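Local coordinates for protein bacterial regulatory proteins, tetR family (Corynebacterium glutamicum, PDB 3AQT) that represses transcription as a TetR-family regulator, probably by binding DNA through a helix-turn-helix motif, and binds the inducer resorcinol in an all-helical pocket, at residues 164-169 and 182-187; 152-157 and 189-194; 49-54 and 84-89. One frame throughout, in Å; residues are numbered along the deposited sequence.

Contact 1: residues 164-169 and 182-187. With RCO (resorcinol), chain D.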
loop_
_atom_site.group_PDB
_atom_site.type_symbol
_atom_site.label_atom_id
_atom_site.label_comp_id
_atom_site.label_asym_id
_atom_site.label_seq_id
_atom_site.Cartn_x
_atom_site.Cartn_y
_atom_site.Cartn_z
ATOM N N ARG B 164 -8.442 14.443 9.958
ATOM C CA ARG B 164 -8.760 15.737 10.543
ATOM C C ARG B 164 -8.213 16.846 9.656
ATOM O O ARG B 164 -8.931 17.776 9.286
ATOM C CB ARG B 164 -8.117 15.854 11.926
ATOM C CG ARG B 164 -8.231 17.239 12.558
ATOM C CD ARG B 164 -7.199 17.411 13.647
ATOM N NE ARG B 164 -5.846 17.373 13.105
ATOM C CZ ARG B 164 -4.784 16.913 13.761
ATOM N NH1 ARG B 164 -4.915 16.442 14.996
ATOM N NH2 ARG B 164 -3.589 16.928 13.183
ATOM N N ASP B 165 -6.928 16.742 9.331
ATOM C CA ASP B 165 -6.287 17.738 8.496
ATOM C C ASP B 165 -6.987 17.845 7.143
ATOM O O ASP B 165 -7.185 18.943 6.631
ATOM C CB ASP B 165 -4.794 17.418 8.320
ATOM C CG ASP B 165 -3.990 17.652 9.597
ATOM O OD1 ASP B 165 -4.496 18.337 10.511
ATOM O OD2 ASP B 165 -2.841 17.169 9.690
ATOM N N LEU B 166 -7.374 16.712 6.570
ATOM C CA LEU B 166 -8.063 16.718 5.289
ATOM C C LEU B 166 -9.461 17.314 5.404
ATOM O O LEU B 166 -9.886 18.071 4.536
ATOM C CB LEU B 166 -8.144 15.304 4.722
ATOM C CG LEU B 166 -6.811 14.723 4.237
ATOM C CD1 LEU B 166 -7.038 13.290 3.751
ATOM C CD2 LEU B 166 -6.223 15.596 3.118
ATOM N N LEU B 167 -10.178 16.980 6.472
ATOM C CA LEU B 167 -11.514 17.522 6.674
ATOM C C LEU B 167 -11.427 19.040 6.771
ATOM O O LEU B 167 -12.268 19.765 6.242
ATOM C CB LEU B 167 -12.130 16.982 7.960
ATOM C CG LEU B 167 -13.480 17.630 8.290
ATOM C CD1 LEU B 167 -14.457 17.403 7.131
ATOM C CD2 LEU B 167 -14.024 17.057 9.593
ATOM N N HIS B 168 -10.401 19.507 7.469
ATOM C CA HIS B 168 -10.158 20.929 7.648
ATOM C C HIS B 168 -10.016 21.588 6.266
ATOM O O HIS B 168 -10.660 22.595 5.974
ATOM C CB HIS B 168 -8.885 21.098 8.488
ATOM C CG HIS B 168 -8.445 22.517 8.656
ATOM N ND1 HIS B 168 -9.298 23.587 8.495
ATOM C CD2 HIS B 168 -7.240 23.039 8.986
ATOM C CE1 HIS B 168 -8.635 24.709 8.715
ATOM N NE2 HIS B 168 -7.385 24.405 9.014
ATOM N N GLY B 169 -9.187 20.994 5.413
ATOM C CA GLY B 169 -8.985 21.535 4.082
ATOM C C GLY B 169 -10.232 21.482 3.215
ATOM O O GLY B 169 -10.410 22.294 2.307
ATOM N N LEU B 182 -11.504 7.281 2.009
ATOM C CA LEU B 182 -10.712 6.832 0.879
ATOM C C LEU B 182 -9.431 7.652 0.775
ATOM O O LEU B 182 -8.346 7.102 0.613
ATOM C CB LEU B 182 -11.506 6.968 -0.419
ATOM C CG LEU B 182 -10.691 6.591 -1.663
ATOM C CD1 LEU B 182 -10.473 5.080 -1.671
ATOM C CD2 LEU B 182 -11.404 7.031 -2.934
ATOM N N ALA B 183 -9.554 8.971 0.875
ATOM C CA ALA B 183 -8.385 9.833 0.775
ATOM C C ALA B 183 -7.402 9.530 1.889
ATOM O O ALA B 183 -6.191 9.547 1.685
ATOM C CB ALA B 183 -8.798 11.298 0.823
ATOM N N THR B 184 -7.914 9.250 3.075
ATOM C CA THR B 184 -7.030 8.948 4.191
ATOM C C THR B 184 -6.284 7.631 3.970
ATOM O O THR B 184 -5.063 7.566 4.109
ATOM C CB THR B 184 -7.821 8.865 5.522
ATOM O OG1 THR B 184 -8.417 10.141 5.793
ATOM C CG2 THR B 184 -6.893 8.486 6.679
ATOM N N THR B 185 -7.015 6.584 3.614
ATOM C CA THR B 185 -6.383 5.296 3.412
ATOM C C THR B 185 -5.444 5.273 2.202
ATOM O O THR B 185 -4.396 4.625 2.244
ATOM C CB THR B 185 -7.436 4.170 3.299
ATOM O OG1 THR B 185 -6.782 2.903 3.414
ATOM C CG2 THR B 185 -8.178 4.243 1.975
ATOM N N CYS B 186 -5.797 5.991 1.138
ATOM C CA CYS B 186 -4.949 6.029 -0.052
ATOM C C CYS B 186 -3.657 6.786 0.219
ATOM O O CYS B 186 -2.597 6.444 -0.317
ATOM C CB CYS B 186 -5.687 6.678 -1.226
ATOM S SG CYS B 186 -6.931 5.604 -1.968
ATOM N N THR B 187 -3.754 7.819 1.048
ATOM C CA THR B 187 -2.595 8.619 1.405
ATOM C C THR B 187 -1.537 7.712 2.035
ATOM O O THR B 187 -0.374 7.735 1.641
ATOM C CB THR B 187 -2.983 9.734 2.403
ATOM O OG1 THR B 187 -3.925 10.613 1.782
ATOM C CG2 THR B 187 -1.767 10.529 2.828
HETATM C C1 RCO D . -0.438 13.201 10.249
HETATM C C2 RCO D . -1.164 14.326 9.747
HETATM C C3 RCO D . -1.363 14.475 8.348
HETATM C C4 RCO D . -0.845 13.506 7.469
HETATM C C5 RCO D . -0.133 12.401 7.961
HETATM C C6 RCO D . 0.072 12.246 9.358
HETATM O O1 RCO D . -0.244 13.063 11.621
HETATM O O3 RCO D . -2.062 15.560 7.828
#
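Leu166 reaches across from helix 159-171 to the side of helix 180-199, and a single methyl does the touching: its CD1 lies 4.0 Å from Ala183 CB and also 4.0 Å from Thr184 OG1. CD1 stands anti to CA (chi2 178°), which carries it to its full reach, where it touches both of these consecutive residues. Thr184 OG1, though facing a methyl here, is bonded to Leu180 O one turn back, and Thr187 OG1 likewise folds onto its own helix to share Ala183 O with the backbone N of Thr187. Both hydroxyls thus find acceptors within helix 180-199, and the meeting with Leu166 is purely van der Waals. Phe123 of helix 119-134 packs against both Leu166 and Thr187 and belongs to the resorcinol pocket. The far side of helix 159-171 is looser: His168 is exposed, while Leu167 and Arg164 are partly so. From this side Arg164 forms a salt bridge with Asp165, its guanidinium edge setting NE 3.1 Å and NH2 3.2 Å from the one atom OD1; both nitrogens come from the same face of the carboxylate, well above its plane. NH2 also forms a salt bridge with Asp110. The other oxygen, Asp165 OD2, accepts a hydrogen bond from resorcinol O3 at 2.6 Å. Asp165 therefore divides its oxygens between arginine and ligand: the arginine would tend to keep the buried carboxylate ionised, and so a ready acceptor for a phenolic hydroxyl of the inducer.

Contact 2: residues 152-157 and 189-194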
loop_
_atom_site.group_PDB
_atom_site.type_symbol
_atom_site.label_atom_id
_atom_site.label_comp_id
_atom_site.label_asym_id
_atom_site.label_seq_id
_atom_site.Cartn_x
_atom_site.Cartn_y
_atom_site.Cartn_z
ATOM N N PRO B 152 -2.227 -0.869 8.495
ATOM C CA PRO B 152 -3.206 -0.876 9.592
ATOM C C PRO B 152 -2.741 -0.069 10.810
ATOM O O PRO B 152 -3.548 0.593 11.465
ATOM C CB PRO B 152 -3.360 -2.366 9.916
ATOM C CG PRO B 152 -3.025 -3.046 8.632
ATOM C CD PRO B 152 -1.861 -2.244 8.107
ATOM N N VAL B 153 -1.449 -0.140 11.123
ATOM C CA VAL B 153 -0.898 0.595 12.258
ATOM C C VAL B 153 -0.963 2.092 11.971
ATOM O O VAL B 153 -1.425 2.872 12.796
ATOM C CB VAL B 153 0.572 0.195 12.546
ATOM C CG1 VAL B 153 1.130 1.054 13.675
ATOM C CG2 VAL B 153 0.656 -1.280 12.928
ATOM N N LEU B 154 -0.500 2.488 10.794
ATOM C CA LEU B 154 -0.541 3.887 10.410
ATOM C C LEU B 154 -1.972 4.414 10.503
ATOM O O LEU B 154 -2.201 5.529 10.968
ATOM C CB LEU B 154 -0.001 4.066 8.989
ATOM C CG LEU B 154 1.518 3.953 8.872
ATOM C CD1 LEU B 154 1.929 3.869 7.416
ATOM C CD2 LEU B 154 2.162 5.146 9.551
HETATM N N MSE B 155 -2.935 3.594 10.092
HETATM C CA MSE B 155 -4.339 3.989 10.129
HETATM C C MSE B 155 -4.915 4.140 11.525
HETATM O O MSE B 155 -5.811 4.950 11.743
HETATM C CB MSE B 155 -5.183 2.999 9.318
HETATM C CG MSE B 155 -4.950 3.097 7.812
HETATM SE SE MSE B 155 -5.754 4.668 6.962
HETATM C CE MSE B 155 -4.806 6.044 7.880
ATOM N N ARG B 156 -4.410 3.364 12.476
ATOM C CA ARG B 156 -4.909 3.446 13.845
ATOM C C ARG B 156 -4.358 4.674 14.551
ATOM O O ARG B 156 -5.052 5.313 15.334
ATOM C CB ARG B 156 -4.487 2.222 14.673
ATOM C CG ARG B 156 -4.956 0.890 14.168
ATOM C CD ARG B 156 -4.859 -0.154 15.262
ATOM N NE ARG B 156 -3.489 -0.548 15.602
ATOM C CZ ARG B 156 -2.872 -1.616 15.100
ATOM N NH1 ARG B 156 -3.493 -2.401 14.228
ATOM N NH2 ARG B 156 -1.647 -1.923 15.500
ATOM N N ILE B 157 -3.101 4.991 14.277
ATOM C CA ILE B 157 -2.435 6.105 14.938
ATOM C C ILE B 157 -2.447 7.447 14.222
ATOM O O ILE B 157 -2.821 8.453 14.821
ATOM C CB ILE B 157 -0.965 5.741 15.252
ATOM C CG1 ILE B 157 -0.905 4.389 15.970
ATOM C CG2 ILE B 157 -0.331 6.820 16.109
ATOM C CD1 ILE B 157 -1.644 4.264 17.333
ATOM N N GLY B 189 -1.427 4.403 1.869
ATOM C CA GLY B 189 -1.056 3.333 0.968
ATOM C C GLY B 189 0.058 3.864 0.081
ATOM O O GLY B 189 1.044 3.172 -0.181
ATOM N N SER B 190 -0.097 5.110 -0.365
ATOM C CA SER B 190 0.899 5.772 -1.216
ATOM C C SER B 190 2.185 6.053 -0.458
ATOM O O SER B 190 3.281 5.922 -1.006
ATOM C CB SER B 190 0.365 7.103 -1.738
ATOM O OG SER B 190 -0.727 6.906 -2.614
ATOM N N LEU B 191 2.048 6.459 0.801
ATOM C CA LEU B 191 3.210 6.768 1.624
ATOM C C LEU B 191 4.116 5.549 1.706
ATOM O O LEU B 191 5.318 5.637 1.448
ATOM C CB LEU B 191 2.770 7.184 3.030
ATOM C CG LEU B 191 3.882 7.510 4.037
ATOM C CD1 LEU B 191 4.551 8.827 3.675
ATOM C CD2 LEU B 191 3.284 7.597 5.433
ATOM N N ILE B 192 3.528 4.408 2.055
ATOM C CA ILE B 192 4.281 3.168 2.176
ATOM C C ILE B 192 5.037 2.846 0.882
ATOM O O ILE B 192 6.247 2.595 0.906
ATOM C CB ILE B 192 3.342 1.993 2.551
ATOM C CG1 ILE B 192 2.771 2.235 3.951
ATOM C CG2 ILE B 192 4.098 0.670 2.474
ATOM C CD1 ILE B 192 1.589 1.344 4.326
ATOM N N ALA B 193 4.330 2.856 -0.244
ATOM C CA ALA B 193 4.970 2.570 -1.520
ATOM C C ALA B 193 6.060 3.597 -1.756
ATOM O O ALA B 193 7.181 3.257 -2.147
ATOM C CB ALA B 193 3.956 2.624 -2.643
ATOM N N ALA B 194 5.738 4.861 -1.512
ATOM C CA ALA B 194 6.709 5.927 -1.714
ATOM C C ALA B 194 7.982 5.711 -0.894
ATOM O O ALA B 194 9.092 5.870 -1.396
ATOM C CB ALA B 194 6.082 7.283 -1.373
#
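Leu154 on helix 150-157 meets Ile192 and Leu191 on helix 180-199 through one methyl. The apolar contacts are the whole of the interface: Leu154 CD1 rests 3.9 Å from Ile192 CG1 and 4.0 Å from Ile192 CD1, so it lies along the outer arm of the isoleucine, and the two side chains run past one another in opposite directions. That arm is extended (chi2 166°), offering two successive carbons to the leucine. Leu191 is the more distant partner, its CD2 4.4 Å from the same Leu154 methyl, and its side chain comes to about 6 Å from the bound resorcinol. The side-chain polar bonds nearby lie to the flanks. On the outer side of helix 150-157, Arg156 forms a salt bridge through NE with Glu99 and a hydrogen bond through NH2 with Gln95, tying this short helix to helix 90-111. On helix 180-199, Ser190 OG bonds to Cys186 O and makes a weak hydrogen bond with Ser190 OG of the second subunit, where Ala193 and Ala194 also pack. One flank of helix 180-199 therefore faces the dimer partner while Leu191 and Ile192 point to helix 150-157. Phe144 of helix 138-146 covers both Leu154 and Ile192, Phe102 of helix 90-111 adds to the packing on Leu154, and Phe213 of helix 209-220 lies against Leu191.

Contact 3: residues 49-54 and 84-89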
loop_
_atom_site.group_PDB
_atom_site.type_symbol
_atom_site.label_atom_id
_atom_site.label_comp_id
_atom_site.label_asym_id
_atom_site.label_seq_id
_atom_site.Cartn_x
_atom_site.Cartn_y
_atom_site.Cartn_z
ATOM N N ALA B 49 4.786 -3.541 28.860
ATOM C CA ALA B 49 5.407 -2.236 28.736
ATOM C C ALA B 49 6.926 -2.355 28.654
ATOM O O ALA B 49 7.566 -1.705 27.815
ATOM C CB ALA B 49 5.007 -1.366 29.913
ATOM N N ARG B 50 7.502 -3.190 29.518
ATOM C CA ARG B 50 8.947 -3.388 29.540
ATOM C C ARG B 50 9.452 -4.088 28.295
ATOM O O ARG B 50 10.558 -3.807 27.821
ATOM C CB ARG B 50 9.353 -4.175 30.780
ATOM C CG ARG B 50 9.149 -3.407 32.057
ATOM C CD ARG B 50 9.438 -4.258 33.266
ATOM N NE ARG B 50 9.073 -3.561 34.492
ATOM C CZ ARG B 50 9.215 -4.069 35.713
ATOM N NH1 ARG B 50 9.718 -5.289 35.869
ATOM N NH2 ARG B 50 8.862 -3.357 36.778
ATOM N N LEU B 51 8.650 -5.008 27.771
ATOM C CA LEU B 51 9.011 -5.726 26.556
ATOM C C LEU B 51 9.019 -4.749 25.391
ATOM O O LEU B 51 9.932 -4.766 24.559
ATOM C CB LEU B 51 8.024 -6.867 26.289
ATOM C CG LEU B 51 8.219 -8.084 27.200
ATOM C CD1 LEU B 51 7.115 -9.086 26.983
ATOM C CD2 LEU B 51 9.577 -8.715 26.910
ATOM N N ILE B 52 8.011 -3.883 25.344
ATOM C CA ILE B 52 7.915 -2.887 24.284
ATOM C C ILE B 52 9.158 -1.998 24.312
ATOM O O ILE B 52 9.778 -1.743 23.276
ATOM C CB ILE B 52 6.644 -2.022 24.452
ATOM C CG1 ILE B 52 5.405 -2.881 24.192
ATOM C CG2 ILE B 52 6.667 -0.847 23.494
ATOM C CD1 ILE B 52 5.357 -3.672 22.897
ATOM N N THR B 53 9.521 -1.537 25.506
ATOM C CA THR B 53 10.692 -0.681 25.689
ATOM C C THR B 53 11.957 -1.425 25.279
ATOM O O THR B 53 12.841 -0.860 24.626
ATOM C CB THR B 53 10.829 -0.233 27.173
ATOM O OG1 THR B 53 9.675 0.529 27.548
ATOM C CG2 THR B 53 12.079 0.625 27.376
ATOM N N SER B 54 12.041 -2.693 25.662
ATOM C CA SER B 54 13.210 -3.499 25.325
ATOM C C SER B 54 13.344 -3.638 23.812
ATOM O O SER B 54 14.402 -3.353 23.236
ATOM C CB SER B 54 13.102 -4.886 25.966
ATOM O OG SER B 54 14.252 -5.659 25.663
ATOM N N TYR B 84 5.665 -15.473 25.397
ATOM C CA TYR B 84 4.307 -15.714 24.926
ATOM C C TYR B 84 3.248 -15.717 26.017
ATOM O O TYR B 84 2.125 -16.178 25.815
ATOM C CB TYR B 84 4.281 -17.002 24.104
ATOM C CG TYR B 84 5.148 -16.862 22.877
ATOM C CD1 TYR B 84 4.744 -16.058 21.815
ATOM C CD2 TYR B 84 6.413 -17.438 22.821
ATOM C CE1 TYR B 84 5.580 -15.824 20.728
ATOM C CE2 TYR B 84 7.262 -17.212 21.738
ATOM C CZ TYR B 84 6.840 -16.402 20.694
ATOM O OH TYR B 84 7.675 -16.148 19.625
ATOM N N ASN B 85 3.608 -15.185 27.177
ATOM C CA ASN B 85 2.666 -15.072 28.276
ATOM C C ASN B 85 2.139 -13.643 28.262
ATOM O O ASN B 85 1.203 -13.311 28.988
ATOM C CB ASN B 85 3.360 -15.330 29.610
ATOM C CG ASN B 85 3.224 -16.763 30.074
ATOM O OD1 ASN B 85 3.830 -17.156 31.068
ATOM N ND2 ASN B 85 2.420 -17.552 29.366
ATOM N N TYR B 86 2.744 -12.804 27.424
ATOM C CA TYR B 86 2.368 -11.396 27.339
ATOM C C TYR B 86 1.980 -10.948 25.935
ATOM O O TYR B 86 1.277 -9.954 25.768
ATOM C CB TYR B 86 3.527 -10.550 27.856
ATOM C CG TYR B 86 4.043 -11.032 29.190
ATOM C CD1 TYR B 86 3.345 -10.765 30.372
ATOM C CD2 TYR B 86 5.220 -11.773 29.272
ATOM C CE1 TYR B 86 3.813 -11.224 31.602
ATOM C CE2 TYR B 86 5.696 -12.238 30.493
ATOM C CZ TYR B 86 4.991 -11.961 31.653
ATOM O OH TYR B 86 5.473 -12.414 32.862
ATOM N N PHE B 87 2.459 -11.675 24.930
ATOM C CA PHE B 87 2.142 -11.397 23.530
ATOM C C PHE B 87 1.886 -12.740 22.839
ATOM O O PHE B 87 2.606 -13.713 23.072
ATOM C CB PHE B 87 3.304 -10.682 22.843
ATOM C CG PHE B 87 3.458 -9.242 23.245
ATOM C CD1 PHE B 87 2.719 -8.248 22.608
ATOM C CD2 PHE B 87 4.322 -8.881 24.277
ATOM C CE1 PHE B 87 2.839 -6.917 22.993
ATOM C CE2 PHE B 87 4.444 -7.557 24.667
ATOM C CZ PHE B 87 3.701 -6.572 24.024
ATOM N N PRO B 88 0.846 -12.817 21.995
ATOM C CA PRO B 88 0.552 -14.074 21.304
ATOM C C PRO B 88 1.633 -14.411 20.287
ATOM O O PRO B 88 1.919 -15.580 20.028
ATOM C CB PRO B 88 -0.793 -13.792 20.643
ATOM C CG PRO B 88 -0.702 -12.333 20.333
ATOM C CD PRO B 88 -0.129 -11.778 21.621
ATOM N N ASP B 89 2.240 -13.379 19.716
ATOM C CA ASP B 89 3.277 -13.591 18.727
ATOM C C ASP B 89 4.215 -12.404 18.603
ATOM O O ASP B 89 4.086 -11.408 19.312
ATOM C CB ASP B 89 2.652 -13.865 17.363
ATOM C CG ASP B 89 1.665 -12.789 16.960
ATOM O OD1 ASP B 89 0.444 -13.039 17.064
ATOM O OD2 ASP B 89 2.110 -11.688 16.558
#
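Phe87 turns its ring to helix 41-62, meeting Leu51 along the CD2-CE2 side and Ile52 at CZ, so each aliphatic chain touches a different part of it. Leu51 CD1 sits at the ring edge, near its plane, 3.9 Å from both Phe87 CE2 and CD2, and the leucine and the phenylalanine run antiparallel alongside one another. The second torsion of Leu51 (chi2 173°) swings CD1 as far from CA as it can go, which also sets the same methyl 4.0 Å from Tyr86 CB and 4.0 Å from Tyr86 CD2. Ile52 behaves otherwise. Its CA-CB bond points past the loop, but a bend at the second torsion (chi2 -52°) turns the ethyl arm back, bringing CD1 to 3.5 Å from Phe87 CZ and obliquely to the ring, the isoleucine lying nearly perpendicular to the phenylalanine side chain. Residues 84-87 close the predicted helix-turn-helix motif at 68-87, so this contact pins the end of the motif to the first helix of the TetR-type DNA-binding domain. Leu93 of helix 90-111, a helix N-capped by Asp89, touches both Ile52 and Phe87, and thus the ring is held where the first helix, the motif and the long connecting helix come together. Tyr86 lies along the earlier turns of helix 41-62, touching Lys43, Arg44 and Thr47.

Overall arrangement
Contact 3 comes first along the chain and closes before the others open; contact 1 is then nested inside the loop closed by contact 2. The latter two share helix 180-199, lie 12 Å apart between centres, and touch where Met155 (selenomethionine) packs on Thr184 and Thr185. Both belong to the C-terminal ligand-binding region and reach the second subunit; contact 1 binds resorcinol through Asp165, and contact 2 lies close by. Contact 3 lies in the DNA-binding region, its centre 24 Å from that of contact 2 and 33 Å from that of contact 1. Helix 90-111 borders all three and carries Leu109 of the pocket, a plausible route by which ligand binding could influence the DNA-binding end.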